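Local structure of solute Binding Protein, BlMnBP1 in complex with mannotriose (Bifidobacterium, 6FUV) at residues V6-I11 with E106-E111; V100-T105 with Y125-D130; E111-N116 with I343-D348; A299-N304 with L362-P367. The protein binds manno-oligosaccharides such as mannotriose as the extracellular solute-binding component of an ABC transporter, probably handing them on for uptake. One frame throughout, in Å; residues are numbered along the deposited sequence.

Contact 1 (V6-I11 with E106-E111)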
loop_
_atom_site.group_PDB
_atom_site.type_symbol
_atom_site.label_atom_id
_atom_site.label_comp_id
_atom_site.label_asym_id
_atom_site.label_seq_id
_atom_site.Cartn_x
_atom_site.Cartn_y
_atom_site.Cartn_z
ATOM N N VAL A 6 22.600 -2.743 19.198
ATOM C CA VAL A 6 23.041 -2.933 17.823
ATOM C C VAL A 6 22.046 -2.249 16.903
ATOM O O VAL A 6 20.856 -2.567 16.938
ATOM C CB VAL A 6 23.158 -4.423 17.480
ATOM C CG1 VAL A 6 23.374 -4.596 15.982
ATOM C CG2 VAL A 6 24.286 -5.038 18.276
ATOM N N THR A 7 22.520 -1.306 16.092
ATOM C CA THR A 7 21.621 -0.615 15.178
ATOM C C THR A 7 21.804 -1.088 13.741
ATOM O O THR A 7 22.799 -1.713 13.389
ATOM C CB THR A 7 21.804 0.909 15.248
ATOM O OG1 THR A 7 23.098 1.305 14.762
ATOM C CG2 THR A 7 21.633 1.416 16.651
ATOM N N TYR A 8 20.821 -0.780 12.904
ATOM C CA TYR A 8 20.821 -1.265 11.521
ATOM C C TYR A 8 22.016 -0.764 10.713
ATOM O O TYR A 8 22.644 -1.572 10.010
ATOM C CB TYR A 8 19.476 -0.883 10.871
ATOM C CG TYR A 8 19.283 -1.218 9.421
ATOM C CD1 TYR A 8 19.992 -0.550 8.419
ATOM C CD2 TYR A 8 18.356 -2.156 9.029
ATOM C CE1 TYR A 8 19.779 -0.872 7.069
ATOM C CE2 TYR A 8 18.164 -2.462 7.694
ATOM C CZ TYR A 8 18.874 -1.803 6.724
ATOM O OH TYR A 8 18.642 -2.154 5.403
ATOM N N PRO A 9 22.444 0.503 10.812
ATOM C CA PRO A 9 23.634 0.904 10.038
ATOM C C PRO A 9 24.865 0.152 10.474
ATOM O O PRO A 9 25.795 -0.025 9.689
ATOM C CB PRO A 9 23.758 2.419 10.304
ATOM C CG PRO A 9 22.358 2.839 10.682
ATOM C CD PRO A 9 21.805 1.650 11.477
ATOM N N GLU A 10 24.892 -0.313 11.708
ATOM C CA GLU A 10 26.086 -0.943 12.220
ATOM C C GLU A 10 26.188 -2.401 11.833
ATOM O O GLU A 10 27.273 -2.969 11.987
ATOM C CB GLU A 10 26.123 -0.847 13.743
ATOM C CG GLU A 10 26.060 0.564 14.334
ATOM C CD GLU A 10 26.023 0.538 15.850
ATOM O OE1 GLU A 10 25.108 -0.109 16.428
ATOM O OE2 GLU A 10 26.912 1.155 16.460
ATOM N N ILE A 11 25.122 -2.997 11.291
ATOM C CA ILE A 11 25.086 -4.433 11.020
ATOM C C ILE A 11 25.888 -4.769 9.769
ATOM O O ILE A 11 25.542 -4.358 8.660
ATOM C CB ILE A 11 23.644 -4.933 10.867
ATOM C CG1 ILE A 11 22.984 -5.089 12.235
ATOM C CG2 ILE A 11 23.602 -6.202 10.121
ATOM C CD1 ILE A 11 21.501 -5.227 12.132
ATOM N N GLU A 106 18.440 10.170 10.376
ATOM C CA GLU A 106 19.463 10.698 9.496
ATOM C C GLU A 106 20.490 9.632 9.148
ATOM O O GLU A 106 21.037 9.659 8.045
ATOM C CB GLU A 106 20.132 11.912 10.111
ATOM C CG GLU A 106 20.548 11.837 11.531
ATOM C CD GLU A 106 21.293 13.112 11.998
ATOM O OE1 GLU A 106 21.976 13.752 11.145
ATOM O OE2 GLU A 106 21.173 13.478 13.208
ATOM N N ASP A 107 20.744 8.657 10.029
ATOM C CA ASP A 107 21.638 7.577 9.599
ATOM C C ASP A 107 20.921 6.582 8.675
ATOM O O ASP A 107 21.498 6.106 7.678
ATOM C CB ASP A 107 22.236 6.853 10.814
ATOM C CG ASP A 107 23.101 7.766 11.677
ATOM O OD1 ASP A 107 23.754 8.683 11.155
ATOM O OD2 ASP A 107 23.086 7.597 12.889
ATOM N N MET A 108 19.663 6.255 8.997
ATOM C CA MET A 108 18.946 5.274 8.198
ATOM C C MET A 108 18.675 5.806 6.787
ATOM O O MET A 108 18.530 5.029 5.837
ATOM C CB MET A 108 17.639 4.872 8.890
ATOM C CG MET A 108 17.792 3.958 10.095
ATOM S SD MET A 108 18.484 2.381 9.586
ATOM C CE MET A 108 17.108 1.644 8.796
ATOM N N ASP A 109 18.611 7.129 6.633
ATOM C CA ASP A 109 18.345 7.756 5.338
ATOM C C ASP A 109 19.484 7.570 4.340
ATOM O O ASP A 109 19.253 7.643 3.129
ATOM C CB ASP A 109 18.042 9.230 5.580
ATOM C CG ASP A 109 17.818 10.012 4.296
ATOM O OD1 ASP A 109 16.942 9.648 3.473
ATOM O OD2 ASP A 109 18.520 11.017 4.119
ATOM N N LYS A 110 20.678 7.255 4.813
ATOM C CA LYS A 110 21.782 6.862 3.950
ATOM C C LYS A 110 21.733 5.391 3.547
ATOM O O LYS A 110 22.460 4.974 2.636
ATOM C CB LYS A 110 23.089 7.132 4.675
ATOM C CG LYS A 110 23.269 8.561 5.115
ATOM C CD LYS A 110 24.234 8.612 6.258
ATOM C CE LYS A 110 24.498 10.015 6.730
ATOM N NZ LYS A 110 25.822 9.952 7.544
ATOM N N GLU A 111 20.890 4.602 4.202
ATOM C CA GLU A 111 20.799 3.166 4.001
ATOM C C GLU A 111 19.567 2.746 3.239
ATOM O O GLU A 111 19.666 1.880 2.402
ATOM C CB GLU A 111 20.803 2.437 5.346
ATOM C CG GLU A 111 22.093 2.543 6.139
ATOM C CD GLU A 111 22.888 1.247 6.092
ATOM O OE1 GLU A 111 22.787 0.430 7.021
ATOM O OE2 GLU A 111 23.578 1.017 5.092
HETATM O O HOH W 1 20.198 -0.855 3.682
#
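Y8 and M108 meet ring to thioether. The methyl CE of M108 sits over one face of the Y8 ring, 3.8 Å from the ring centroid and 19° off the normal, displaced toward the CG side. SD lies more obliquely, 3.5 Å from CD1 of Y8, which makes this a Met-aromatic contact with a CH-pi component. The methionine chain folds at both chi2 and chi3 (chi3 -74°), and that double bend brings its end back over the tyrosine. P9 adds apolar packing beside it: its CD lies 3.9 Å from M108 SD, and its CG meets CB of D107.

The carboxylate of E111 packs on carbon. It comes to the edge of the Y8 ring with the two planes 75° apart, OE1 standing 3.3 Å from CD1 of Y8 and 3.2 Å from CA of P9. The polar partner of that oxygen is K326, whose ammonium also takes the carbonyls of Y8 and I11, so lysine and carboxylate probably fix one another. At the far end of the ring, one water accepts from Y8 OH (2.7 Å) and donates to the E111 carbonyl O (3.1 Å).

A leucine in place of Y8 would probably strip M108 CE of its aromatic face and leave this water without its phenolic donor.

Y8 lies between helix 105-108 and T329 of helix 315-330 and also touches Y102, while M108 packs against T124 and V127 of strand 123-132.

Contact 2 (V100-T105 with Y125-D130)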
loop_
_atom_site.group_PDB
_atom_site.type_symbol
_atom_site.label_atom_id
_atom_site.label_comp_id
_atom_site.label_asym_id
_atom_site.label_seq_id
_atom_site.Cartn_x
_atom_site.Cartn_y
_atom_site.Cartn_z
ATOM N N VAL A 100 11.117 -1.377 18.226
ATOM C CA VAL A 100 12.528 -1.073 18.462
ATOM C C VAL A 100 13.024 -0.142 17.368
ATOM O O VAL A 100 12.732 -0.346 16.198
ATOM C CB VAL A 100 13.390 -2.342 18.485
ATOM C CG1 VAL A 100 14.853 -1.968 18.720
ATOM C CG2 VAL A 100 12.923 -3.286 19.531
ATOM N N SER A 101 13.752 0.902 17.741
ATOM C CA SER A 101 14.279 1.824 16.743
ATOM C C SER A 101 15.425 1.179 15.969
ATOM O O SER A 101 16.276 0.490 16.544
ATOM C CB SER A 101 14.769 3.120 17.398
ATOM O OG SER A 101 15.540 3.832 16.454
ATOM N N TYR A 102 15.467 1.428 14.661
ATOM C CA TYR A 102 16.572 0.922 13.861
ATOM C C TYR A 102 17.793 1.840 13.913
ATOM O O TYR A 102 18.880 1.435 13.532
ATOM C CB TYR A 102 16.141 0.729 12.400
ATOM C CG TYR A 102 15.162 -0.402 12.126
ATOM C CD1 TYR A 102 15.591 -1.671 11.880
ATOM C CD2 TYR A 102 13.808 -0.195 12.071
ATOM C CE1 TYR A 102 14.699 -2.675 11.627
ATOM C CE2 TYR A 102 12.955 -1.192 11.802
ATOM C CZ TYR A 102 13.394 -2.433 11.560
ATOM O OH TYR A 102 12.543 -3.507 11.267
ATOM N N GLY A 103 17.640 3.045 14.403
ATOM C CA GLY A 103 18.703 4.028 14.458
ATOM C C GLY A 103 18.112 5.409 14.266
ATOM O O GLY A 103 16.915 5.590 14.114
ATOM N N LYS A 104 19.003 6.385 14.249
ATOM C CA LYS A 104 18.637 7.753 13.903
ATOM C C LYS A 104 18.152 7.815 12.465
ATOM O O LYS A 104 18.735 7.199 11.578
ATOM C CB LYS A 104 19.842 8.681 14.065
ATOM C CG LYS A 104 20.285 8.967 15.427
ATOM C CD LYS A 104 21.454 10.008 15.420
ATOM C CE LYS A 104 21.762 10.498 16.850
ATOM N NZ LYS A 104 21.962 9.343 17.790
ATOM N N THR A 105 17.085 8.568 12.227
ATOM C CA THR A 105 16.553 8.673 10.878
ATOM C C THR A 105 17.591 9.255 9.909
ATOM O O THR A 105 17.662 8.845 8.751
ATOM C CB THR A 105 15.300 9.525 10.883
ATOM O OG1 THR A 105 14.325 8.950 11.763
ATOM C CG2 THR A 105 14.724 9.669 9.485
ATOM N N TYR A 125 11.479 3.462 12.928
ATOM C CA TYR A 125 10.925 2.278 13.552
ATOM C C TYR A 125 10.438 1.247 12.550
ATOM O O TYR A 125 10.107 0.120 12.947
ATOM C CB TYR A 125 9.761 2.681 14.468
ATOM C CG TYR A 125 10.230 3.493 15.651
ATOM C CD1 TYR A 125 10.751 2.880 16.779
ATOM C CD2 TYR A 125 10.192 4.856 15.624
ATOM C CE1 TYR A 125 11.179 3.638 17.874
ATOM C CE2 TYR A 125 10.627 5.616 16.680
ATOM C CZ TYR A 125 11.145 5.011 17.798
ATOM O OH TYR A 125 11.612 5.739 18.863
ATOM N N GLY A 126 10.421 1.598 11.268
ATOM C CA GLY A 126 9.992 0.689 10.228
ATOM C C GLY A 126 10.799 0.748 8.967
ATOM O O GLY A 126 11.189 1.826 8.575
ATOM N N VAL A 127 11.058 -0.398 8.347
ATOM C CA VAL A 127 11.732 -0.529 7.061
ATOM C C VAL A 127 10.734 -1.202 6.121
ATOM O O VAL A 127 10.216 -2.297 6.424
ATOM C CB VAL A 127 13.034 -1.342 7.178
ATOM C CG1 VAL A 127 13.665 -1.578 5.791
ATOM C CG2 VAL A 127 13.994 -0.626 8.115
ATOM N N ALA A 128 10.448 -0.537 4.997
ATOM C CA ALA A 128 9.444 -1.038 4.077
ATOM C C ALA A 128 9.988 -2.269 3.375
ATOM O O ALA A 128 11.187 -2.364 3.103
ATOM C CB ALA A 128 9.061 0.029 3.080
ATOM N N THR A 129 9.114 -3.252 3.168
ATOM C CA THR A 129 9.549 -4.430 2.437
ATOM C C THR A 129 9.941 -4.058 1.016
ATOM O O THR A 129 10.807 -4.705 0.424
ATOM C CB THR A 129 8.471 -5.493 2.436
ATOM O OG1 THR A 129 7.367 -4.989 1.713
ATOM C CG2 THR A 129 8.082 -5.876 3.848
ATOM N N ASP A 130 9.235 -3.104 0.420
ATOM C CA ASP A 130 9.642 -2.500 -0.842
ATOM C C ASP A 130 8.887 -1.195 -1.057
ATOM O O ASP A 130 8.014 -0.831 -0.264
ATOM C CB ASP A 130 9.420 -3.440 -2.011
ATOM C CG ASP A 130 8.023 -3.918 -2.146
ATOM O OD1 ASP A 130 7.091 -3.102 -2.042
ATOM O OD2 ASP A 130 7.859 -5.139 -2.415
HETATM O O HOH W 2 10.854 -1.517 14.820
#
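The edge of the larger mixed sheet, where the short strand 103-104 runs antiparallel to strand 123-132, brings Y102 against Y125, G126 and V127. CG2 of V127 stands almost exactly over the centre of the Y102 ring, 3.8 Å from the centroid and 8° off the normal, a CH-pi contact with the methyl centred on the face. V127 has CG1 anti to its N (chi1 175°), which turns the other methyl, CG2, to the tyrosine. The same ring presents its CE2 edge to the backbone: Y125 O lies 3.3 Å from Y102 CE2, with the N of G126 also close to the ring plane.

No direct hydrogen bond links the two segments. A water does that work, donating to V100 O and to Y125 O at 2.6 Å each, so the two carbonyls share one donor molecule. The strand pairing itself runs through T124, just before 125-130, which bonds to the backbones of Y102 and G103. An ST turn shapes the other segment here: OG of S101 accepts from G103 N at 3.0 Å, and the same hydroxyl is bonded to Q123. The backbone angles of G103, which ends this turn, suit a glycine, since a side chain would collide with the carbonyl before it.

CB of S101 rests 3.7 Å from CE1 of Y125, oblique to that ring. The hydroxyl of Y102 is hydrogen-bonded to the carbonyl O of M307 on strand 298-309, and helix 315-330 packs on the Y102 side chain through M322 and V325.

Contact 3 (E111-N116 with I343-D348)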
loop_
_atom_site.group_PDB
_atom_site.type_symbol
_atom_site.label_atom_id
_atom_site.label_comp_id
_atom_site.label_asym_id
_atom_site.label_seq_id
_atom_site.Cartn_x
_atom_site.Cartn_y
_atom_site.Cartn_z
ATOM N N GLU A 111 20.890 4.602 4.202
ATOM C CA GLU A 111 20.799 3.166 4.001
ATOM C C GLU A 111 19.567 2.746 3.239
ATOM O O GLU A 111 19.666 1.880 2.402
ATOM C CB GLU A 111 20.803 2.437 5.346
ATOM C CG GLU A 111 22.093 2.543 6.139
ATOM C CD GLU A 111 22.888 1.247 6.092
ATOM O OE1 GLU A 111 22.787 0.430 7.021
ATOM O OE2 GLU A 111 23.578 1.017 5.092
ATOM N N ILE A 112 18.401 3.324 3.523
ATOM C CA ILE A 112 17.160 2.904 2.887
ATOM C C ILE A 112 16.401 4.101 2.337
ATOM O O ILE A 112 16.548 5.223 2.803
ATOM C CB ILE A 112 16.255 2.095 3.876
ATOM C CG1 ILE A 112 15.937 2.930 5.134
ATOM C CG2 ILE A 112 16.938 0.843 4.246
ATOM C CD1 ILE A 112 14.746 2.404 5.934
ATOM N N LYS A 113 15.560 3.845 1.355
ATOM C CA LYS A 113 14.502 4.773 0.997
ATOM C C LYS A 113 13.457 4.898 2.114
ATOM O O LYS A 113 13.236 3.999 2.906
ATOM C CB LYS A 113 13.837 4.293 -0.290
ATOM C CG LYS A 113 14.739 4.234 -1.555
ATOM C CD LYS A 113 13.953 3.924 -2.803
ATOM C CE LYS A 113 14.832 3.691 -4.047
ATOM N NZ LYS A 113 15.846 2.666 -3.844
ATOM N N LEU A 114 12.831 6.050 2.186
ATOM C CA LEU A 114 11.659 6.238 3.028
ATOM C C LEU A 114 11.973 6.085 4.507
ATOM O O LEU A 114 11.146 5.628 5.278
ATOM C CB LEU A 114 10.565 5.274 2.584
ATOM C CG LEU A 114 10.122 5.375 1.139
ATOM C CD1 LEU A 114 9.210 4.207 0.747
ATOM C CD2 LEU A 114 9.437 6.658 0.919
ATOM N N ALA A 115 13.147 6.550 4.918
ATOM C CA ALA A 115 13.568 6.382 6.297
ATOM C C ALA A 115 12.705 7.163 7.278
ATOM O O ALA A 115 12.719 6.832 8.461
ATOM C CB ALA A 115 15.015 6.779 6.441
ATOM N N ASN A 116 11.977 8.187 6.831
ATOM C CA ASN A 116 11.160 9.023 7.691
ATOM C C ASN A 116 9.697 8.678 7.568
ATOM O O ASN A 116 8.881 9.412 8.102
ATOM C CB ASN A 116 11.357 10.514 7.374
ATOM C CG ASN A 116 10.780 11.434 8.469
ATOM O OD1 ASN A 116 11.013 11.240 9.642
ATOM N ND2 ASN A 116 10.020 12.424 8.068
ATOM N N ILE A 343 14.314 -1.031 -1.646
ATOM C CA ILE A 343 14.433 -0.080 -0.552
ATOM C C ILE A 343 15.864 0.322 -0.231
ATOM O O ILE A 343 16.083 1.396 0.338
ATOM C CB ILE A 343 13.758 -0.667 0.701
ATOM C CG1 ILE A 343 12.241 -0.643 0.540
ATOM C CG2 ILE A 343 14.070 0.102 1.956
ATOM C CD1 ILE A 343 11.675 0.833 0.335
ATOM N N VAL A 344 16.848 -0.478 -0.611
ATOM C CA VAL A 344 18.205 0.017 -0.504
ATOM C C VAL A 344 18.252 1.393 -1.168
ATOM O O VAL A 344 17.842 1.564 -2.321
ATOM C CB VAL A 344 19.200 -0.961 -1.152
ATOM C CG1 VAL A 344 20.569 -0.313 -1.185
ATOM C CG2 VAL A 344 19.281 -2.278 -0.441
ATOM N N LYS A 345 18.860 2.352 -0.470
ATOM C CA LYS A 345 18.610 3.766 -0.744
ATOM C C LYS A 345 18.951 4.142 -2.175
ATOM O O LYS A 345 18.162 4.808 -2.845
ATOM C CB LYS A 345 19.405 4.651 0.223
ATOM C CG LYS A 345 19.371 6.180 -0.106
ATOM C CD LYS A 345 17.953 6.687 -0.062
ATOM C CE LYS A 345 17.860 8.154 -0.326
ATOM N NZ LYS A 345 18.213 8.974 0.855
ATOM N N ASN A 346 20.145 3.784 -2.643
ATOM C CA ASN A 346 20.590 4.223 -3.963
ATOM C C ASN A 346 20.590 3.092 -4.980
ATOM O O ASN A 346 21.337 3.121 -5.949
ATOM C CB ASN A 346 21.985 4.850 -3.919
ATOM C CG ASN A 346 22.079 6.049 -3.000
ATOM O OD1 ASN A 346 22.845 6.032 -2.073
ATOM N ND2 ASN A 346 21.340 7.105 -3.295
ATOM N N ASP A 347 19.746 2.107 -4.777
ATOM C CA ASP A 347 19.393 1.146 -5.807
ATOM C C ASP A 347 18.356 1.823 -6.702
ATOM O O ASP A 347 17.252 2.172 -6.263
ATOM C CB ASP A 347 18.840 -0.132 -5.178
ATOM C CG ASP A 347 18.597 -1.238 -6.212
ATOM O OD1 ASP A 347 18.424 -0.888 -7.384
ATOM O OD2 ASP A 347 18.616 -2.428 -5.838
ATOM N N ASP A 348 18.730 2.065 -7.954
ATOM C CA ASP A 348 17.880 2.748 -8.921
ATOM C C ASP A 348 17.095 1.794 -9.799
ATOM O O ASP A 348 16.284 2.236 -10.580
ATOM C CB ASP A 348 18.751 3.655 -9.784
ATOM C CG ASP A 348 19.407 4.790 -8.974
ATOM O OD1 ASP A 348 18.720 5.401 -8.150
ATOM O OD2 ASP A 348 20.605 5.084 -9.173
#
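K113 drives its side chain into the turn formed by 343-348 and finds backbone oxygens there. Its NZ donates to V344 O at 2.7 Å and to D347 O at 2.8 Å, the latter bond lying in the carbonyl plane on a lone pair; a third, weak bond goes to K345 O. The chain runs extended until its last torsion (chi4 54°), which turns the ammonium to these carbonyls, and P342 O just outside the segment is a further acceptor. V344 O is gripped twice, since D347 N reaches it from the opposite face to K113 NZ.

The main chains meet alongside. K113 N donates to I343 O at 2.7 Å with an N-H...O angle of 164°, and K345 N to E111 O at 3.0 Å, from above the carbonyl plane. Between them I112 CA comes within 3.2 Å of I343 O. The side chains of I112 and I343 run alongside each other in the same direction, with CB of I112 3.5 Å from CG2 of I343.

A methionine in place of K113 would probably leave the V344 and D347 carbonyls without their ammonium donor and the turn less firmly held to 111-116.

Further out, T329 of helix 315-330 backs both isoleucines, while V127 lies against I112 and A128 against I343. K345 swings its own ammonium away to D109 in a salt bridge. Two loops are thus joined by a single beta bridge, I112 with V344, and by a lysine ammonium hydrogen-bonded to the V344 and D347 carbonyls of a type I turn, beside which lies a polyether probably from the crystallisation liquor.

Contact 4 (A299-N304 with L362-P367). With BMA (beta-D-mannopyranose), chain B.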
loop_
_atom_site.group_PDB
_atom_site.type_symbol
_atom_site.label_atom_id
_atom_site.label_comp_id
_atom_site.label_asym_id
_atom_site.label_seq_id
_atom_site.Cartn_x
_atom_site.Cartn_y
_atom_site.Cartn_z
ATOM N N ALA A 299 2.613 9.606 -9.686
ATOM C CA ALA A 299 2.326 8.532 -8.752
ATOM C C ALA A 299 3.058 8.759 -7.434
ATOM O O ALA A 299 4.266 8.975 -7.391
ATOM C CB ALA A 299 2.742 7.195 -9.344
ATOM N N THR A 300 2.326 8.689 -6.345
ATOM C CA THR A 300 2.956 8.757 -5.040
ATOM C C THR A 300 3.826 7.529 -4.859
ATOM O O THR A 300 3.404 6.401 -5.131
ATOM C CB THR A 300 1.918 8.839 -3.921
ATOM O OG1 THR A 300 1.086 9.974 -4.158
ATOM C CG2 THR A 300 2.608 9.032 -2.609
ATOM N N LEU A 301 5.051 7.751 -4.414
ATOM C CA LEU A 301 5.931 6.683 -3.966
ATOM C C LEU A 301 5.829 6.600 -2.447
ATOM O O LEU A 301 6.130 7.567 -1.735
ATOM C CB LEU A 301 7.366 6.930 -4.405
ATOM C CG LEU A 301 8.452 5.971 -3.981
ATOM C CD1 LEU A 301 8.101 4.574 -4.356
ATOM C CD2 LEU A 301 9.791 6.463 -4.592
ATOM N N ALA A 302 5.377 5.453 -1.960
ATOM C CA ALA A 302 5.242 5.244 -0.526
ATOM C C ALA A 302 5.527 3.782 -0.243
ATOM O O ALA A 302 5.493 2.925 -1.127
ATOM C CB ALA A 302 3.869 5.657 0.015
ATOM N N GLY A 303 5.855 3.495 0.997
ATOM C CA GLY A 303 6.202 2.133 1.337
ATOM C C GLY A 303 5.046 1.149 1.217
ATOM O O GLY A 303 3.862 1.483 1.367
ATOM N N ASN A 304 5.444 -0.072 0.936
ATOM C CA ASN A 304 4.585 -1.227 1.227
ATOM C C ASN A 304 4.497 -1.307 2.773
ATOM O O ASN A 304 4.960 -0.406 3.464
ATOM C CB ASN A 304 5.199 -2.472 0.611
ATOM C CG ASN A 304 4.174 -3.548 0.349
ATOM O OD1 ASN A 304 3.113 -3.539 0.922
ATOM N ND2 ASN A 304 4.490 -4.456 -0.543
ATOM N N LEU A 362 7.131 9.834 -10.301
ATOM C CA LEU A 362 6.931 9.300 -8.961
ATOM C C LEU A 362 7.382 10.363 -7.972
ATOM O O LEU A 362 8.458 10.937 -8.109
ATOM C CB LEU A 362 7.730 8.027 -8.727
ATOM C CG LEU A 362 7.547 6.780 -9.562
ATOM C CD1 LEU A 362 7.790 5.578 -8.628
ATOM C CD2 LEU A 362 6.261 6.641 -10.213
ATOM N N ILE A 363 6.544 10.660 -6.994
ATOM C CA ILE A 363 6.840 11.652 -5.967
ATOM C C ILE A 363 6.518 11.076 -4.585
ATOM O O ILE A 363 5.372 10.698 -4.313
ATOM C CB ILE A 363 6.044 12.938 -6.199
ATOM C CG1 ILE A 363 4.629 12.648 -6.596
ATOM C CG2 ILE A 363 6.712 13.770 -7.356
ATOM C CD1 ILE A 363 3.719 13.965 -6.653
ATOM N N VAL A 364 7.530 11.022 -3.725
ATOM C CA VAL A 364 7.345 10.786 -2.300
ATOM C C VAL A 364 6.648 11.965 -1.641
ATOM O O VAL A 364 6.949 13.116 -1.932
ATOM C CB VAL A 364 8.716 10.544 -1.656
ATOM C CG1 VAL A 364 8.566 10.438 -0.162
ATOM C CG2 VAL A 364 9.408 9.330 -2.292
ATOM N N ASP A 365 5.720 11.683 -0.745
ATOM C CA ASP A 365 5.015 12.743 -0.036
ATOM C C ASP A 365 5.992 13.549 0.823
ATOM O O ASP A 365 6.795 12.984 1.555
ATOM C CB ASP A 365 3.915 12.154 0.863
ATOM C CG ASP A 365 2.577 11.969 0.159
ATOM O OD1 ASP A 365 2.327 12.537 -0.929
ATOM O OD2 ASP A 365 1.757 11.250 0.730
ATOM N N ALA A 366 5.880 14.869 0.772
ATOM C CA ALA A 366 6.631 15.734 1.666
ATOM C C ALA A 366 6.221 15.440 3.096
ATOM O O ALA A 366 5.079 15.054 3.350
ATOM C CB ALA A 366 6.353 17.204 1.375
ATOM N N PRO A 367 7.129 15.593 4.043
ATOM C CA PRO A 367 6.745 15.478 5.453
ATOM C C PRO A 367 5.914 16.676 5.909
ATOM O O PRO A 367 5.757 17.678 5.224
ATOM C CB PRO A 367 8.089 15.413 6.185
ATOM C CG PRO A 367 9.038 16.073 5.273
ATOM C CD PRO A 367 8.580 15.736 3.880
HETATM C C1 BMA B . -0.613 -2.771 1.139
HETATM C C2 BMA B . 0.049 -1.811 0.167
HETATM C C3 BMA B . 0.789 -0.681 0.906
HETATM C C4 BMA B . -0.176 -0.086 1.982
HETATM C C5 BMA B . -0.711 -1.188 2.864
HETATM C C6 BMA B . -1.628 -0.671 3.964
HETATM O O2 BMA B . -0.995 -1.225 -0.643
HETATM O O3 BMA B . 1.310 0.364 0.051
HETATM O O4 BMA B . 0.481 0.833 2.780
HETATM O O5 BMA B . -1.443 -2.084 2.048
HETATM O O6 BMA B . -2.809 -0.182 3.376
HETATM O O HOH W 3 5.111 8.906 0.339
#
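L301 and V364 meet through their branches, CD2 of L301 lying 3.7 Å from CG2 of V364. In L301 the CG stands anti to the backbone N (chi1 177°), which carries the isobutyl group across to the neighbouring strand; CD1 then comes loosely up to CD1 of L362. L362 turns its other methyl, CD2, to CB of A299 at 3.7 Å, so these four side chains share one face of the sheet. On the other face are T300 and I363. I363 has CG1 between its N and carbonyl carbon (chi1 42°), placing it 3.8 Å from A299 O, while CG2 of T300 lies 3.6 Å from I363 O and also meets OD1 of D365.

The strands run parallel. I363 N donates to A299 O at 2.9 Å, and L301 N to I363 O at 3.0 Å from well above that carbonyl's plane. Beyond them a water takes over, donating to L301 O and accepting from D365 N.

Two residues after L301, G303 O accepts from O3 of a mannose unit at 3.1 Å. Direct bonds thus give way to a water bridge as the strands part, and strand 298-309 goes on to offer a backbone carbonyl to a sugar hydroxyl.

In the fold
Contacts 1, 2 and 3 cluster on one side of the chain's centre, their centres 9 to 11 Å apart. Contact 1 touches contact 2 through Y8 N and Y102 O, and shares E111 with contact 3. Segments of contacts 1 and 2 alternate along the chain, as do those of 2 and 3 and of 3 and 4, so distant parts of the sequence are interwoven. Contact 4, about 21 Å from contact 1 between centres, joins contact 2 through the larger mixed sheet, where strands 123-132 and 298-309 are neighbours and D130 meets N304. The contacts thus lead from the N-terminal loop to strand 298-309, where G303 and N304 line the glycan pocket.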